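Local coordinates for extracellular solute-binding protein family 1 (Pseudothermotoga lettingae, PDB 5CI5), which probably captures a sugar outside the cytoplasm for an ABC transporter, and holds alpha-D-tagatopyranose in its ligand pocket, at residues Y229-I243 / Q384-T396. Numbering follows the deposited sequence.
Sequences YTDLAKKYNVSPNAI and QTMVQRVLLGELT
Leu391 lies between Ile243 and the end of helix 220-234, and its two methyls divide the work. CD2 meets Ala233 CB at 3.9 Å and touches Thr230 and the CG of Lys234, while CD1 packs 3.8 Å from Ala242 CB. Ile243 runs past Leu391 in the opposite direction. With CG1 beside its backbone N (chi1 -77°), it brings CD1 to 3.7 Å from Leu391 CB, and the same methyl touches the Gln388 amide and Leu392 CG. Cutting Ile243 back to an alanine is likely to open a gap against Leu391 CB and Leu392 CG and leave the Gln388 side chain less firmly packed. That amide also has polar partners: Gln388 NE2 donates to Gly186 O and to a water, 2.9 Å away, which donates to Ile243 O. Lys234 reaches over the end of helix 376-391, where its NZ donates to Val390 O at 2.8 Å. The C=O...N angle is 146°, and Gly393 N, closing a Schellman motif, approaches from the opposite face. The axes of segments 229-234 and 384-391 come within 10.1 Å and cross at -36°; the Tyr229 side chain is about 12 Å from the sugar. The contact joins the end of helix 220-234, and the loop through Ile243, to the end of helix 376-391. Its chemistry is a leucine-centred apolar seam, with a lysine ammonium that probably complements the negative end of a helix dipole.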
ATOM      1  N   TYR A 229      -7.026  -4.489  17.413  1.00  7.42           N
ATOM      2  CA  TYR A 229      -6.040  -4.944  16.440  1.00  5.96           C
ATOM      3  C   TYR A 229      -5.070  -5.909  17.081  1.00  8.58           C
ATOM      4  O   TYR A 229      -4.815  -6.985  16.565  1.00  9.79           O
ATOM      5  CB  TYR A 229      -5.311  -3.741  15.860  1.00  8.35           C
ATOM      6  CG  TYR A 229      -4.365  -4.025  14.710  1.00  9.10           C
ATOM      7  CD1 TYR A 229      -4.839  -4.423  13.475  1.00 11.11           C
ATOM      8  CD2 TYR A 229      -3.001  -3.853  14.858  1.00  8.23           C
ATOM      9  CE1 TYR A 229      -3.974  -4.670  12.419  1.00  8.90           C
ATOM     10  CE2 TYR A 229      -2.124  -4.088  13.799  1.00  9.10           C
ATOM     11  CZ  TYR A 229      -2.618  -4.478  12.576  1.00 10.26           C
ATOM     12  OH  TYR A 229      -1.779  -4.754  11.506  1.00  8.36           O
ATOM     13  N   THR A 230      -4.532  -5.531  18.235  1.00  8.03           N
ATOM     14  CA  THR A 230      -3.579  -6.424  18.900  1.00  7.92           C
ATOM     15  C   THR A 230      -4.266  -7.609  19.615  1.00  8.40           C
ATOM     16  O   THR A 230      -3.683  -8.696  19.646  1.00 10.32           O
ATOM     17  CB  THR A 230      -2.698  -5.673  19.904  1.00  8.18           C
ATOM     18  OG1 THR A 230      -3.493  -5.004  20.900  1.00 11.38           O
ATOM     19  CG2 THR A 230      -1.813  -4.659  19.168  1.00 11.26           C
ATOM     20  N   ASP A 231      -5.480  -7.419  20.139  1.00  7.97           N
ATOM     21  CA  ASP A 231      -6.220  -8.536  20.753  1.00 11.12           C
ATOM     22  C   ASP A 231      -6.475  -9.684  19.768  1.00  9.34           C
ATOM     23  O   ASP A 231      -6.498 -10.844  20.161  1.00  9.52           O
ATOM     24  CB  ASP A 231      -7.566  -8.074  21.305  1.00 11.21           C
ATOM     25  CG  ASP A 231      -7.460  -7.417  22.678  1.00 13.19           C
ATOM     26  OD1 ASP A 231      -6.393  -7.485  23.309  1.00 13.79           O
ATOM     27  OD2 ASP A 231      -8.488  -6.855  23.127  1.00 16.25           O
ATOM     28  N   LEU A 232      -6.708  -9.364  18.499  1.00  9.57           N
ATOM     29  CA  LEU A 232      -6.919 -10.388  17.492  1.00  8.84           C
ATOM     30  C   LEU A 232      -5.736 -11.337  17.456  1.00 10.08           C
ATOM     31  O   LEU A 232      -5.887 -12.546  17.289  1.00 11.45           O
ATOM     32  CB  LEU A 232      -7.150  -9.760  16.113  1.00  8.90           C
ATOM     33  CG  LEU A 232      -8.539  -9.159  15.947  1.00  7.14           C
ATOM     34  CD1 LEU A 232      -8.554  -8.208  14.766  1.00 11.25           C
ATOM     35  CD2 LEU A 232      -9.624 -10.210  15.783  1.00  7.78           C
ATOM     36  N   ALA A 233      -4.547 -10.780  17.636  1.00  8.15           N
ATOM     37  CA  ALA A 233      -3.344 -11.585  17.693  1.00 12.57           C
ATOM     38  C   ALA A 233      -3.059 -12.185  19.088  1.00 19.93           C
ATOM     39  O   ALA A 233      -2.686 -13.349  19.164  1.00 29.37           O
ATOM     40  CB  ALA A 233      -2.166 -10.770  17.221  1.00 13.76           C
ATOM     41  N   LYS A 234      -3.254 -11.433  20.176  1.00 10.11           N
ATOM     42  CA  LYS A 234      -2.796 -11.841  21.522  1.00 11.28           C
ATOM     43  C   LYS A 234      -3.790 -12.613  22.391  1.00 20.55           C
ATOM     44  O   LYS A 234      -3.406 -13.490  23.157  1.00 34.08           O
ATOM     45  CB  LYS A 234      -2.410 -10.618  22.351  1.00 14.32           C
ATOM     46  CG  LYS A 234      -1.228  -9.823  21.886  1.00 22.02           C
ATOM     47  CD  LYS A 234      -1.056  -8.599  22.829  1.00 18.93           C
ATOM     48  CE  LYS A 234      -0.472  -8.977  24.189  1.00 22.99           C
ATOM     49  NZ  LYS A 234      -0.151  -7.774  25.035  1.00 23.64           N
ATOM     50  N   LYS A 235      -5.041 -12.195  22.356  1.00 15.20           N
ATOM     51  CA  LYS A 235      -6.085 -12.793  23.192  1.00 14.45           C
ATOM     52  C   LYS A 235      -6.895 -13.811  22.404  1.00 13.07           C
ATOM     53  O   LYS A 235      -7.062 -14.984  22.811  1.00 12.16           O
ATOM     54  CB  LYS A 235      -7.043 -11.712  23.742  1.00 15.72           C
ATOM     55  CG  LYS A 235      -6.440 -10.744  24.727  1.00 25.50           C
ATOM     56  CD  LYS A 235      -7.574  -9.956  25.410  1.00 20.94           C
ATOM     57  CE  LYS A 235      -7.044  -9.014  26.474  1.00 30.33           C
ATOM     58  NZ  LYS A 235      -5.955  -8.139  25.968  1.00 29.32           N
ATOM     59  N   TYR A 236      -7.420 -13.353  21.283  1.00 12.47           N
ATOM     60  CA  TYR A 236      -8.311 -14.168  20.467  1.00  9.82           C
ATOM     61  C   TYR A 236      -7.521 -15.194  19.676  1.00 11.13           C
ATOM     62  O   TYR A 236      -8.062 -16.217  19.276  1.00 10.60           O
ATOM     63  CB  TYR A 236      -9.143 -13.275  19.528  1.00  7.18           C
ATOM     64  CG  TYR A 236     -10.020 -12.273  20.252  1.00  8.22           C
ATOM     65  CD1 TYR A 236     -11.030 -12.692  21.120  1.00 13.14           C
ATOM     66  CD2 TYR A 236      -9.851 -10.907  20.052  1.00 10.11           C
ATOM     67  CE1 TYR A 236     -11.838 -11.781  21.767  1.00 12.92           C
ATOM     68  CE2 TYR A 236     -10.654  -9.979  20.699  1.00 13.43           C
ATOM     69  CZ  TYR A 236     -11.648 -10.417  21.557  1.00 15.02           C
ATOM     70  OH  TYR A 236     -12.434  -9.478  22.208  1.00 15.03           O
ATOM     71  N   ASN A 237      -6.241 -14.909  19.442  1.00  9.68           N
ATOM     72  CA  ASN A 237      -5.345 -15.853  18.763  1.00 10.22           C
ATOM     73  C   ASN A 237      -5.905 -16.347  17.436  1.00  9.77           C
ATOM     74  O   ASN A 237      -6.003 -17.559  17.225  1.00 13.57           O
ATOM     75  CB  ASN A 237      -5.060 -17.049  19.673  1.00 12.21           C
ATOM     76  CG  ASN A 237      -3.922 -17.901  19.173  1.00 21.00           C
ATOM     77  OD1 ASN A 237      -3.003 -17.420  18.505  1.00 20.56           O
ATOM     78  ND2 ASN A 237      -3.982 -19.182  19.491  1.00 24.40           N
ATOM     79  N   VAL A 238      -6.257 -15.425  16.534  1.00 10.33           N
ATOM     80  CA  VAL A 238      -6.764 -15.803  15.213  1.00  8.56           C
ATOM     81  C   VAL A 238      -5.772 -15.542  14.073  1.00  7.54           C
ATOM     82  O   VAL A 238      -6.079 -15.773  12.904  1.00  9.11           O
ATOM     83  CB  VAL A 238      -8.088 -15.084  14.891  1.00  8.65           C
ATOM     84  CG1 VAL A 238      -9.173 -15.566  15.848  1.00 10.42           C
ATOM     85  CG2 VAL A 238      -7.933 -13.574  14.926  1.00  8.28           C
ATOM     86  N   SER A 239      -4.582 -15.099  14.444  1.00  9.34           N
ATOM     87  CA  SER A 239      -3.516 -14.729  13.518  1.00  9.90           C
ATOM     88  C   SER A 239      -2.271 -15.588  13.693  1.00 10.28           C
ATOM     89  O   SER A 239      -1.930 -16.002  14.814  1.00 10.21           O
ATOM     90  CB  SER A 239      -3.131 -13.264  13.756  1.00  9.92           C
ATOM     91  OG  SER A 239      -2.174 -12.803  12.810  1.00  9.19           O
ATOM     92  N   PRO A 240      -1.550 -15.820  12.600  1.00  9.80           N
ATOM     93  CA  PRO A 240      -0.166 -16.266  12.771  1.00  9.83           C
ATOM     94  C   PRO A 240       0.614 -15.207  13.558  1.00 10.20           C
ATOM     95  O   PRO A 240       0.152 -14.070  13.718  1.00 11.03           O
ATOM     96  CB  PRO A 240       0.347 -16.394  11.332  1.00 10.79           C
ATOM     97  CG  PRO A 240      -0.876 -16.508  10.502  1.00 10.09           C
ATOM     98  CD  PRO A 240      -1.884 -15.641  11.187  1.00  7.13           C
ATOM     99  N   ASN A 241       1.809 -15.562  14.009  1.00 13.72           N
ATOM    100  CA  ASN A 241       2.610 -14.682  14.843  1.00 14.80           C
ATOM    101  C   ASN A 241       2.802 -13.293  14.242  1.00 11.23           C
ATOM    102  O   ASN A 241       3.568 -13.113  13.300  1.00 11.16           O
ATOM    103  CB  ASN A 241       3.979 -15.323  15.089  1.00 16.52           C
ATOM    104  CG  ASN A 241       4.773 -14.608  16.163  1.00 28.85           C
ATOM    105  OD1 ASN A 241       4.513 -13.443  16.484  1.00 22.89           O
ATOM    106  ND2 ASN A 241       5.756 -15.301  16.719  1.00 38.29           N
ATOM    107  N   ALA A 242       2.080 -12.320  14.789  1.00 13.12           N
ATOM    108  CA  ALA A 242       1.998 -11.000  14.186  1.00 11.40           C
ATOM    109  C   ALA A 242       3.334 -10.262  14.209  1.00 11.42           C
ATOM    110  O   ALA A 242       3.595  -9.408  13.370  1.00 11.54           O
ATOM    111  CB  ALA A 242       0.931 -10.164  14.886  1.00 10.98           C
ATOM    112  N   ILE A 243       4.186 -10.582  15.178  1.00 10.49           N
ATOM    113  CA  ILE A 243       5.493  -9.942  15.250  1.00 14.22           C
ATOM    114  C   ILE A 243       6.351 -10.326  14.039  1.00 12.32           C
ATOM    115  O   ILE A 243       7.206  -9.533  13.620  1.00 12.57           O
ATOM    116  CB  ILE A 243       6.214 -10.310  16.583  1.00 13.25           C
ATOM    117  CG1 ILE A 243       5.629  -9.497  17.732  1.00 14.47           C
ATOM    118  CG2 ILE A 243       7.729 -10.082  16.485  1.00 25.19           C
ATOM    119  CD1 ILE A 243       5.868  -7.986  17.619  1.00 20.72           C
ATOM    120  N   GLN A 384       4.533   1.655  14.226  1.00  8.56           N
ATOM    121  CA  GLN A 384       5.050   0.289  14.176  1.00  9.09           C
ATOM    122  C   GLN A 384       5.532  -0.154  15.571  1.00 10.09           C
ATOM    123  O   GLN A 384       5.207  -1.250  16.044  1.00 10.27           O
ATOM    124  CB  GLN A 384       6.194   0.185  13.165  1.00 11.46           C
ATOM    125  CG  GLN A 384       5.734   0.399  11.716  1.00  9.84           C
ATOM    126  CD  GLN A 384       6.883   0.677  10.768  1.00 11.10           C
ATOM    127  OE1 GLN A 384       6.770   1.495   9.841  1.00 14.48           O
ATOM    128  NE2 GLN A 384       8.011   0.055  11.031  1.00  8.95           N
ATOM    129  N   THR A 385       6.328   0.696  16.211  1.00  9.66           N
ATOM    130  CA  THR A 385       6.879   0.379  17.518  1.00  9.56           C
ATOM    131  C   THR A 385       5.770   0.217  18.573  1.00 11.00           C
ATOM    132  O   THR A 385       5.785  -0.711  19.371  1.00 11.64           O
ATOM    133  CB  THR A 385       7.888   1.466  17.937  1.00 10.10           C
ATOM    134  OG1 THR A 385       8.998   1.454  17.025  1.00 13.74           O
ATOM    135  CG2 THR A 385       8.391   1.236  19.378  1.00 11.97           C
HETATM  136  N   MSE A 386       4.790   1.106  18.526  1.00 10.02           N
HETATM  137  CA  MSE A 386       3.627   1.058  19.400  1.00 10.11           C
HETATM  138  C   MSE A 386       2.968  -0.327  19.337  1.00 13.04           C
HETATM  139  O   MSE A 386       2.770  -1.007  20.372  1.00 11.33           O
HETATM  140  CB  MSE A 386       2.647   2.155  18.987  1.00 10.20           C
HETATM  141  CG  MSE A 386       1.411   2.216  19.823  1.00  9.95           C
HETATM  142 SE   MSE A 386       0.130   3.435  19.079  0.63 11.58          SE
HETATM  143  CE  MSE A 386      -0.311   2.447  17.467  1.00 12.05           C
ATOM    144  N   VAL A 387       2.648  -0.766  18.120  1.00  8.15           N
ATOM    145  CA  VAL A 387       1.973  -2.041  17.948  1.00  9.24           C
ATOM    146  C   VAL A 387       2.865  -3.177  18.434  1.00  9.62           C
ATOM    147  O   VAL A 387       2.398  -4.082  19.157  1.00 10.40           O
ATOM    148  CB  VAL A 387       1.579  -2.255  16.480  1.00 10.52           C
ATOM    149  CG1 VAL A 387       1.057  -3.675  16.244  1.00  8.55           C
ATOM    150  CG2 VAL A 387       0.539  -1.231  16.078  1.00 10.91           C
ATOM    151  N   GLN A 388       4.138  -3.143  18.063  1.00 11.80           N
ATOM    152  CA  GLN A 388       5.033  -4.237  18.433  1.00 12.95           C
ATOM    153  C   GLN A 388       5.185  -4.374  19.933  1.00 13.62           C
ATOM    154  O   GLN A 388       5.190  -5.495  20.451  1.00 17.70           O
ATOM    155  CB  GLN A 388       6.438  -4.066  17.844  1.00 16.36           C
ATOM    156  CG  GLN A 388       6.578  -4.431  16.438  1.00 16.69           C
ATOM    157  CD  GLN A 388       7.879  -5.203  16.167  1.00 20.89           C
ATOM    158  OE1 GLN A 388       8.926  -4.967  16.805  1.00 18.78           O
ATOM    159  NE2 GLN A 388       7.807  -6.139  15.240  1.00 13.46           N
ATOM    160  N   ARG A 389       5.290  -3.255  20.639  1.00  9.45           N
ATOM    161  CA  ARG A 389       5.568  -3.290  22.072  1.00 15.72           C
ATOM    162  C   ARG A 389       4.365  -3.877  22.800  1.00 14.28           C
ATOM    163  O   ARG A 389       4.513  -4.551  23.809  1.00 12.85           O
ATOM    164  CB  ARG A 389       5.924  -1.890  22.586  1.00 21.20           C
ATOM    165  CG  ARG A 389       7.296  -1.389  22.092  1.00 27.44           C
ATOM    166  CD  ARG A 389       8.360  -1.416  23.182  1.00 32.75           C
ATOM    167  NE  ARG A 389       8.580  -0.106  23.768  1.00 46.20           N
ATOM    168  CZ  ARG A 389       9.134   0.093  24.960  1.00 38.73           C
ATOM    169  NH1 ARG A 389       9.527  -0.938  25.703  1.00 34.33           N
ATOM    170  NH2 ARG A 389       9.295   1.324  25.407  1.00 49.89           N
ATOM    171  N   VAL A 390       3.169  -3.638  22.278  1.00 11.21           N
ATOM    172  CA  VAL A 390       1.985  -4.269  22.839  1.00 11.44           C
ATOM    173  C   VAL A 390       2.004  -5.774  22.556  1.00 12.54           C
ATOM    174  O   VAL A 390       1.777  -6.589  23.465  1.00 12.75           O
ATOM    175  CB  VAL A 390       0.691  -3.627  22.292  1.00 10.01           C
ATOM    176  CG1 VAL A 390      -0.526  -4.435  22.726  1.00 12.17           C
ATOM    177  CG2 VAL A 390       0.608  -2.205  22.758  1.00 12.90           C
ATOM    178  N   LEU A 391       2.293  -6.155  21.312  1.00  9.57           N
ATOM    179  CA  LEU A 391       2.299  -7.562  20.931  1.00 10.10           C
ATOM    180  C   LEU A 391       3.329  -8.344  21.753  1.00 15.29           C
ATOM    181  O   LEU A 391       3.095  -9.493  22.102  1.00 15.18           O
ATOM    182  CB  LEU A 391       2.608  -7.715  19.437  1.00  8.98           C
ATOM    183  CG  LEU A 391       1.520  -7.211  18.498  1.00 10.03           C
ATOM    184  CD1 LEU A 391       2.005  -7.272  17.052  1.00 13.22           C
ATOM    185  CD2 LEU A 391       0.258  -8.031  18.653  1.00  9.93           C
ATOM    186  N   LEU A 392       4.445  -7.694  22.061  1.00 15.43           N
ATOM    187  CA  LEU A 392       5.542  -8.319  22.794  1.00 14.45           C
ATOM    188  C   LEU A 392       5.293  -8.340  24.289  1.00 19.84           C
ATOM    189  O   LEU A 392       6.041  -8.992  25.035  1.00 18.68           O
ATOM    190  CB  LEU A 392       6.853  -7.589  22.516  1.00 12.45           C
ATOM    191  CG  LEU A 392       7.455  -7.688  21.111  1.00 15.16           C
ATOM    192  CD1 LEU A 392       8.488  -6.597  20.885  1.00 20.01           C
ATOM    193  CD2 LEU A 392       8.067  -9.066  20.924  1.00 19.64           C
ATOM    194  N   GLY A 393       4.256  -7.633  24.730  1.00 15.33           N
ATOM    195  CA  GLY A 393       3.897  -7.596  26.141  1.00 22.74           C
ATOM    196  C   GLY A 393       4.798  -6.675  26.950  1.00 24.71           C
ATOM    197  O   GLY A 393       4.838  -6.751  28.192  1.00 20.96           O
ATOM    198  N   GLU A 394       5.516  -5.794  26.252  1.00 21.90           N
ATOM    199  CA  GLU A 394       6.431  -4.859  26.907  1.00 20.43           C
ATOM    200  C   GLU A 394       5.676  -3.676  27.479  1.00 18.72           C
ATOM    201  O   GLU A 394       6.060  -3.133  28.509  1.00 20.25           O
ATOM    202  CB  GLU A 394       7.524  -4.400  25.931  1.00 18.76           C
ATOM    203  CG  GLU A 394       8.425  -5.561  25.508  1.00 22.19           C
ATOM    204  CD  GLU A 394       9.390  -5.221  24.401  1.00 30.21           C
ATOM    205  OE1 GLU A 394       9.279  -4.124  23.805  1.00 27.48           O
ATOM    206  OE2 GLU A 394      10.265  -6.076  24.120  1.00 27.35           O
ATOM    207  N   LEU A 395       4.597  -3.283  26.809  1.00 14.40           N
ATOM    208  CA  LEU A 395       3.777  -2.174  27.260  1.00 12.32           C
ATOM    209  C   LEU A 395       2.302  -2.509  27.144  1.00 13.68           C
ATOM    210  O   LEU A 395       1.907  -3.260  26.247  1.00 13.04           O
ATOM    211  CB  LEU A 395       4.056  -0.914  26.430  1.00 14.00           C
ATOM    212  CG  LEU A 395       5.430  -0.246  26.463  1.00 18.15           C
ATOM    213  CD1 LEU A 395       5.417   0.955  25.506  1.00 23.90           C
ATOM    214  CD2 LEU A 395       5.777   0.167  27.894  1.00 21.67           C
ATOM    215  N   THR A 396       1.488  -1.898  28.008  1.00 13.67           N
ATOM    216  CA  THR A 396       0.038  -1.942  27.846  1.00 16.46           C
ATOM    217  C   THR A 396      -0.333  -1.046  26.688  1.00 14.20           C
ATOM    218  O   THR A 396       0.437  -0.155  26.335  1.00 12.48           O
ATOM    219  CB  THR A 396      -0.715  -1.458  29.084  1.00 17.10           C
ATOM    220  OG1 THR A 396      -0.413  -0.080  29.308  1.00 14.59           O
ATOM    221  CG2 THR A 396      -0.292  -2.267  30.296  1.00 21.20           C
TER
HETATM  222  O   HOH W   1       9.499  -8.102  13.855  1.00 25.44           O